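Local coordinates for hypothetical protein ST1066 (Sulfolobus tokodaii, PDB 2PJZ) that probably binds and hydrolyses ATP as the nucleotide-binding subunit of an ABC transporter, putatively one for cobalt, at residues 75-80 with 99-104; 83-88 with 94-99. One frame throughout, in Å; residues are numbered along the deposited sequence.

How the interactions relate
Both interactions belong to the same corner of the ATP-binding domain, their centres about 10 Å apart, and both use helix 90-100. Interaction 1 is the more buried: it ties the end of that helix to strand 76-78, an edge strand of the mixed sheet, through one lysine and a backbone carbonyl. Interaction 2 lies further out, its centre about 21 Å from the centre of the chain against 16 Å, and is nested within the loop that interaction 1 closes; here a tyrosine pair and a hydroxyl do the work. The two meet directly, since the Y84 hydroxyl and T78 O form a probable hydrogen bond, as do L103 N and Y97 O.

Interaction 1: 75-80 with 99-104; sequences RYSTNL and ELKGLD
K101 reaches from just beyond the end of helix 90-100 to the edge of strand 76-78, and its ammonium group settles on the backbone carbonyl of Y76. The bond from K101 NZ to Y76 O is 2.8 Å long and comes in tilted 29° from the carbonyl plane, with a C=O...N angle of 149°. The last two methylenes pass close to Y76 O as they carry NZ to it, K101 CE at 3.2 Å and K101 CD at 3.3 Å. The bend at chi2 (-59°) turns the chain once; beyond it CD, CE and NZ run out extended. Nearer the backbone, K101 CG passes S77 OG at 4.5 Å, a loose contact; that hydroxyl is hydrogen-bonded to A142 O. Y76 OH is hydrogen-bonded to S51 OG. K101 NZ has further partners in N72 OD1 and Y73 O, three oxygens in all gathering round one ammonium group. A methionine here would probably leave these three oxygens without their shared donor and loosen the tie between Y76 and the end of helix 90-100. A lysine just past a helix thus ties that helix end to an edge strand of the largely parallel sheet of the P-loop NTPase core, a link consistent with the junction between the core and the helical subdomain of ABC ATPases.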
loop_
_atom_site.group_PDB
_atom_site.type_symbol
_atom_site.label_atom_id
_atom_site.label_comp_id
_atom_site.label_asym_id
_atom_site.label_seq_id
_atom_site.Cartn_x
_atom_site.Cartn_y
_atom_site.Cartn_z
ATOM N N ARG A 75 -11.513 -4.941 -13.072
ATOM C CA ARG A 75 -10.054 -4.893 -13.211
ATOM C C ARG A 75 -9.269 -4.315 -12.043
ATOM O O ARG A 75 -8.032 -4.291 -12.081
ATOM C CB ARG A 75 -9.664 -4.176 -14.503
ATOM C CG ARG A 75 -10.310 -4.903 -15.725
ATOM C CD ARG A 75 -9.743 -4.363 -17.003
ATOM N NE ARG A 75 -10.643 -4.524 -18.141
ATOM C CZ ARG A 75 -10.501 -5.437 -19.087
ATOM N NH1 ARG A 75 -9.493 -6.302 -19.046
ATOM N NH2 ARG A 75 -11.381 -5.470 -20.087
ATOM N N TYR A 76 -9.980 -3.822 -11.033
ATOM C CA TYR A 76 -9.341 -3.302 -9.811
ATOM C C TYR A 76 -9.582 -4.248 -8.648
ATOM O O TYR A 76 -10.693 -4.780 -8.496
ATOM C CB TYR A 76 -9.948 -1.921 -9.476
ATOM C CG TYR A 76 -9.396 -1.335 -8.190
ATOM C CD1 TYR A 76 -8.193 -0.649 -8.194
ATOM C CD2 TYR A 76 -10.053 -1.522 -6.963
ATOM C CE1 TYR A 76 -7.652 -0.122 -7.014
ATOM C CE2 TYR A 76 -9.534 -0.979 -5.777
ATOM C CZ TYR A 76 -8.323 -0.289 -5.826
ATOM O OH TYR A 76 -7.791 0.255 -4.693
ATOM N N SER A 77 -8.558 -4.458 -7.819
ATOM C CA SER A 77 -8.677 -5.235 -6.599
ATOM C C SER A 77 -8.010 -4.520 -5.434
ATOM O O SER A 77 -7.055 -3.777 -5.622
ATOM C CB SER A 77 -7.922 -6.585 -6.732
ATOM O OG SER A 77 -8.577 -7.434 -7.599
ATOM N N THR A 78 -8.497 -4.790 -4.224
ATOM C CA THR A 78 -7.817 -4.360 -3.000
ATOM C C THR A 78 -7.850 -5.529 -2.005
ATOM O O THR A 78 -8.724 -6.407 -2.073
ATOM C CB THR A 78 -8.459 -3.058 -2.371
ATOM O OG1 THR A 78 -7.735 -2.637 -1.191
ATOM C CG2 THR A 78 -9.941 -3.313 -1.977
ATOM N N ASN A 79 -6.867 -5.559 -1.125
ATOM C CA ASN A 79 -6.882 -6.518 -0.001
ATOM C C ASN A 79 -7.455 -5.917 1.260
ATOM O O ASN A 79 -7.407 -6.557 2.312
ATOM C CB ASN A 79 -5.463 -7.022 0.277
ATOM C CG ASN A 79 -4.560 -5.950 0.902
ATOM O OD1 ASN A 79 -4.903 -4.765 0.948
ATOM N ND2 ASN A 79 -3.410 -6.386 1.424
ATOM N N LEU A 80 -8.020 -4.699 1.170
ATOM C CA LEU A 80 -8.540 -4.032 2.390
ATOM C C LEU A 80 -9.649 -4.872 3.033
ATOM O O LEU A 80 -10.508 -5.428 2.327
ATOM C CB LEU A 80 -9.088 -2.627 2.100
ATOM C CG LEU A 80 -8.043 -1.526 1.896
ATOM C CD1 LEU A 80 -8.756 -0.348 1.170
ATOM C CD2 LEU A 80 -7.400 -1.052 3.207
ATOM N N GLU A 99 -17.126 -14.089 -9.365
ATOM C CA GLU A 99 -18.039 -13.270 -10.178
ATOM C C GLU A 99 -17.722 -11.773 -10.157
ATOM O O GLU A 99 -17.709 -11.122 -11.205
ATOM C CB GLU A 99 -19.475 -13.481 -9.708
ATOM C CG GLU A 99 -19.948 -14.909 -9.916
ATOM C CD GLU A 99 -19.769 -15.339 -11.359
ATOM O OE1 GLU A 99 -20.315 -14.647 -12.260
ATOM O OE2 GLU A 99 -19.068 -16.348 -11.589
ATOM N N LEU A 100 -17.462 -11.243 -8.965
ATOM C CA LEU A 100 -17.269 -9.801 -8.770
ATOM C C LEU A 100 -16.029 -9.285 -9.478
ATOM O O LEU A 100 -16.056 -8.196 -10.055
ATOM C CB LEU A 100 -17.216 -9.488 -7.268
ATOM C CG LEU A 100 -17.250 -8.010 -6.820
ATOM C CD1 LEU A 100 -18.590 -7.350 -7.202
ATOM C CD2 LEU A 100 -16.988 -7.890 -5.319
ATOM N N LYS A 101 -14.946 -10.069 -9.437
ATOM C CA LYS A 101 -13.666 -9.652 -9.996
ATOM C C LYS A 101 -13.112 -10.615 -11.033
ATOM O O LYS A 101 -11.999 -10.414 -11.554
ATOM C CB LYS A 101 -12.619 -9.499 -8.853
ATOM C CG LYS A 101 -12.950 -8.410 -7.803
ATOM C CD LYS A 101 -13.091 -6.978 -8.395
ATOM C CE LYS A 101 -13.357 -5.972 -7.273
ATOM N NZ LYS A 101 -13.429 -4.535 -7.797
ATOM N N GLY A 102 -13.843 -11.690 -11.308
ATOM C CA GLY A 102 -13.266 -12.740 -12.190
ATOM C C GLY A 102 -12.122 -13.495 -11.532
ATOM O O GLY A 102 -11.168 -13.896 -12.195
ATOM N N LEU A 103 -12.195 -13.672 -10.217
ATOM C CA LEU A 103 -11.170 -14.453 -9.509
ATOM C C LEU A 103 -11.103 -15.890 -10.077
ATOM O O LEU A 103 -12.141 -16.511 -10.341
ATOM C CB LEU A 103 -11.427 -14.474 -7.990
ATOM C CG LEU A 103 -10.489 -15.295 -7.065
ATOM C CD1 LEU A 103 -10.480 -14.678 -5.667
ATOM C CD2 LEU A 103 -11.003 -16.749 -7.000
ATOM N N ASP A 104 -9.879 -16.383 -10.233
ATOM C CA ASP A 104 -9.615 -17.742 -10.714
ATOM C C ASP A 104 -9.368 -18.638 -9.504
ATOM O O ASP A 104 -8.363 -18.484 -8.816
ATOM C CB ASP A 104 -8.365 -17.720 -11.583
ATOM C CG ASP A 104 -8.018 -19.094 -12.154
ATOM O OD1 ASP A 104 -8.228 -19.283 -13.362
ATOM O OD2 ASP A 104 -7.572 -19.976 -11.407
#

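Interaction 2: 83-88 with 94-99; sequences AYEIGV and VYLYEE
The rings of Y84 and Y97 meet obliquely, their planes at 36° and their centroids 4.8 Å apart. Over one face of the Y97 ring comes Y84 CE1, off-centre toward the rim, with Y97 CZ its nearest atom at 3.5 Å. At the edge of the same ring, near its plane, sits A83 O. One face of the Y84 ring carries A83 CB from the residue just before it, again displaced toward the rim. Y84 has its CG anti to the carbonyl carbon (chi1 -54°), and from there the ring extends roughly at right angles to the Y97 side chain. The phenol of Y97 ends in a hydrogen bond: Y97 OH donates to A83 O over a short 2.5 Å. The donor is tilted 27° from the carbonyl plane. Y97 thereby pins helix 90-100 to the loop that leads into it from strand 76-78; the helix lies in sequence between that strand of the P-loop core and the LSAGQ signature sequence, consistent with the helical subdomain of ABC ATPases. The Y84 ring also touches R138, L141 and A142 of helix 131-144, and its hydroxyl bonds to T78 O. Further along the loop the contact thins: E85 OE2 only approaches L96 CD2, at 4.4 Å, where both side chains are exposed. Y97 also has L103 against its side chain.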
loop_
_atom_site.group_PDB
_atom_site.type_symbol
_atom_site.label_atom_id
_atom_site.label_comp_id
_atom_site.label_asym_id
_atom_site.label_seq_id
_atom_site.Cartn_x
_atom_site.Cartn_y
_atom_site.Cartn_z
ATOM N N ALA A 83 -13.377 -4.830 1.982
ATOM C CA ALA A 83 -13.818 -5.499 0.731
ATOM C C ALA A 83 -14.306 -6.944 0.945
ATOM O O ALA A 83 -14.833 -7.570 0.018
ATOM C CB ALA A 83 -12.687 -5.452 -0.345
ATOM N N TYR A 84 -14.116 -7.481 2.153
ATOM C CA TYR A 84 -14.371 -8.897 2.419
ATOM C C TYR A 84 -15.221 -9.069 3.658
ATOM O O TYR A 84 -15.139 -8.278 4.592
ATOM C CB TYR A 84 -13.061 -9.667 2.548
ATOM C CG TYR A 84 -12.180 -9.439 1.344
ATOM C CD1 TYR A 84 -12.414 -10.132 0.150
ATOM C CD2 TYR A 84 -11.160 -8.486 1.371
ATOM C CE1 TYR A 84 -11.627 -9.912 -0.970
ATOM C CE2 TYR A 84 -10.356 -8.255 0.239
ATOM C CZ TYR A 84 -10.601 -8.984 -0.923
ATOM O OH TYR A 84 -9.842 -8.781 -2.049
ATOM N N GLU A 85 -16.058 -10.095 3.648
ATOM C CA GLU A 85 -17.051 -10.250 4.705
ATOM C C GLU A 85 -16.477 -11.157 5.762
ATOM O O GLU A 85 -16.381 -12.368 5.577
ATOM C CB GLU A 85 -18.376 -10.765 4.154
ATOM C CG GLU A 85 -19.098 -9.755 3.279
ATOM C CD GLU A 85 -20.229 -10.387 2.487
ATOM O OE1 GLU A 85 -20.729 -11.462 2.913
ATOM O OE2 GLU A 85 -20.614 -9.815 1.433
ATOM N N ILE A 86 -16.066 -10.541 6.863
ATOM C CA ILE A 86 -15.347 -11.233 7.907
ATOM C C ILE A 86 -16.189 -12.444 8.374
ATOM O O ILE A 86 -15.650 -13.523 8.620
ATOM C CB ILE A 86 -14.891 -10.211 9.032
ATOM C CG1 ILE A 86 -13.367 -10.234 9.223
ATOM C CG2 ILE A 86 -15.625 -10.404 10.342
ATOM C CD1 ILE A 86 -12.853 -9.260 10.298
ATOM N N GLY A 87 -17.513 -12.275 8.377
ATOM C CA GLY A 87 -18.466 -13.257 8.906
ATOM C C GLY A 87 -18.629 -14.591 8.187
ATOM O O GLY A 87 -18.787 -15.628 8.852
ATOM N N VAL A 88 -18.610 -14.583 6.847
ATOM C CA VAL A 88 -18.724 -15.845 6.075
ATOM C C VAL A 88 -17.394 -16.581 5.910
ATOM O O VAL A 88 -16.308 -16.056 6.217
ATOM C CB VAL A 88 -19.382 -15.665 4.665
ATOM C CG1 VAL A 88 -20.882 -15.479 4.774
ATOM C CG2 VAL A 88 -18.752 -14.520 3.902
ATOM N N VAL A 94 -14.480 -16.651 -1.841
ATOM C CA VAL A 94 -13.955 -17.076 -3.144
ATOM C C VAL A 94 -15.047 -17.109 -4.210
ATOM O O VAL A 94 -14.857 -16.559 -5.302
ATOM C CB VAL A 94 -13.203 -18.415 -3.062
ATOM C CG1 VAL A 94 -12.839 -18.921 -4.447
ATOM C CG2 VAL A 94 -11.951 -18.235 -2.207
ATOM N N TYR A 95 -16.194 -17.732 -3.898
ATOM C CA TYR A 95 -17.329 -17.722 -4.836
ATOM C C TYR A 95 -17.803 -16.311 -5.241
ATOM O O TYR A 95 -18.010 -16.047 -6.433
ATOM C CB TYR A 95 -18.530 -18.524 -4.289
ATOM C CG TYR A 95 -18.393 -20.015 -4.418
ATOM C CD1 TYR A 95 -18.401 -20.828 -3.289
ATOM C CD2 TYR A 95 -18.283 -20.626 -5.674
ATOM C CE1 TYR A 95 -18.291 -22.234 -3.399
ATOM C CE2 TYR A 95 -18.168 -22.022 -5.798
ATOM C CZ TYR A 95 -18.183 -22.806 -4.652
ATOM O OH TYR A 95 -18.079 -24.170 -4.754
ATOM N N LEU A 96 -17.983 -15.417 -4.270
ATOM C CA LEU A 96 -18.336 -14.026 -4.616
ATOM C C LEU A 96 -17.306 -13.383 -5.549
ATOM O O LEU A 96 -17.662 -12.784 -6.566
ATOM C CB LEU A 96 -18.509 -13.161 -3.360
ATOM C CG LEU A 96 -18.693 -11.659 -3.656
ATOM C CD1 LEU A 96 -19.953 -11.333 -4.516
ATOM C CD2 LEU A 96 -18.680 -10.832 -2.349
ATOM N N TYR A 97 -16.026 -13.522 -5.215
ATOM C CA TYR A 97 -14.971 -12.855 -5.994
ATOM C C TYR A 97 -14.749 -13.451 -7.381
ATOM O O TYR A 97 -14.320 -12.745 -8.299
ATOM C CB TYR A 97 -13.685 -12.671 -5.163
ATOM C CG TYR A 97 -13.823 -11.384 -4.387
ATOM C CD1 TYR A 97 -14.616 -11.309 -3.250
ATOM C CD2 TYR A 97 -13.246 -10.208 -4.864
ATOM C CE1 TYR A 97 -14.816 -10.090 -2.589
ATOM C CE2 TYR A 97 -13.424 -8.994 -4.203
ATOM C CZ TYR A 97 -14.205 -8.942 -3.078
ATOM O OH TYR A 97 -14.379 -7.735 -2.441
ATOM N N GLU A 98 -15.093 -14.732 -7.549
ATOM C CA GLU A 98 -15.099 -15.348 -8.884
ATOM C C GLU A 98 -15.985 -14.562 -9.851
ATOM O O GLU A 98 -15.634 -14.396 -11.018
ATOM C CB GLU A 98 -15.585 -16.808 -8.822
ATOM C CG GLU A 98 -14.597 -17.790 -8.174
ATOM C CD GLU A 98 -15.167 -19.198 -8.107
ATOM O OE1 GLU A 98 -15.748 -19.623 -9.130
ATOM O OE2 GLU A 98 -15.040 -19.866 -7.049
ATOM N N GLU A 99 -17.126 -14.089 -9.365
ATOM C CA GLU A 99 -18.039 -13.270 -10.178
ATOM C C GLU A 99 -17.722 -11.773 -10.157
ATOM O O GLU A 99 -17.709 -11.122 -11.205
ATOM C CB GLU A 99 -19.475 -13.481 -9.708
ATOM C CG GLU A 99 -19.948 -14.909 -9.916
ATOM C CD GLU A 99 -19.769 -15.339 -11.359
ATOM O OE1 GLU A 99 -20.315 -14.647 -12.260
ATOM O OE2 GLU A 99 -19.068 -16.348 -11.589
#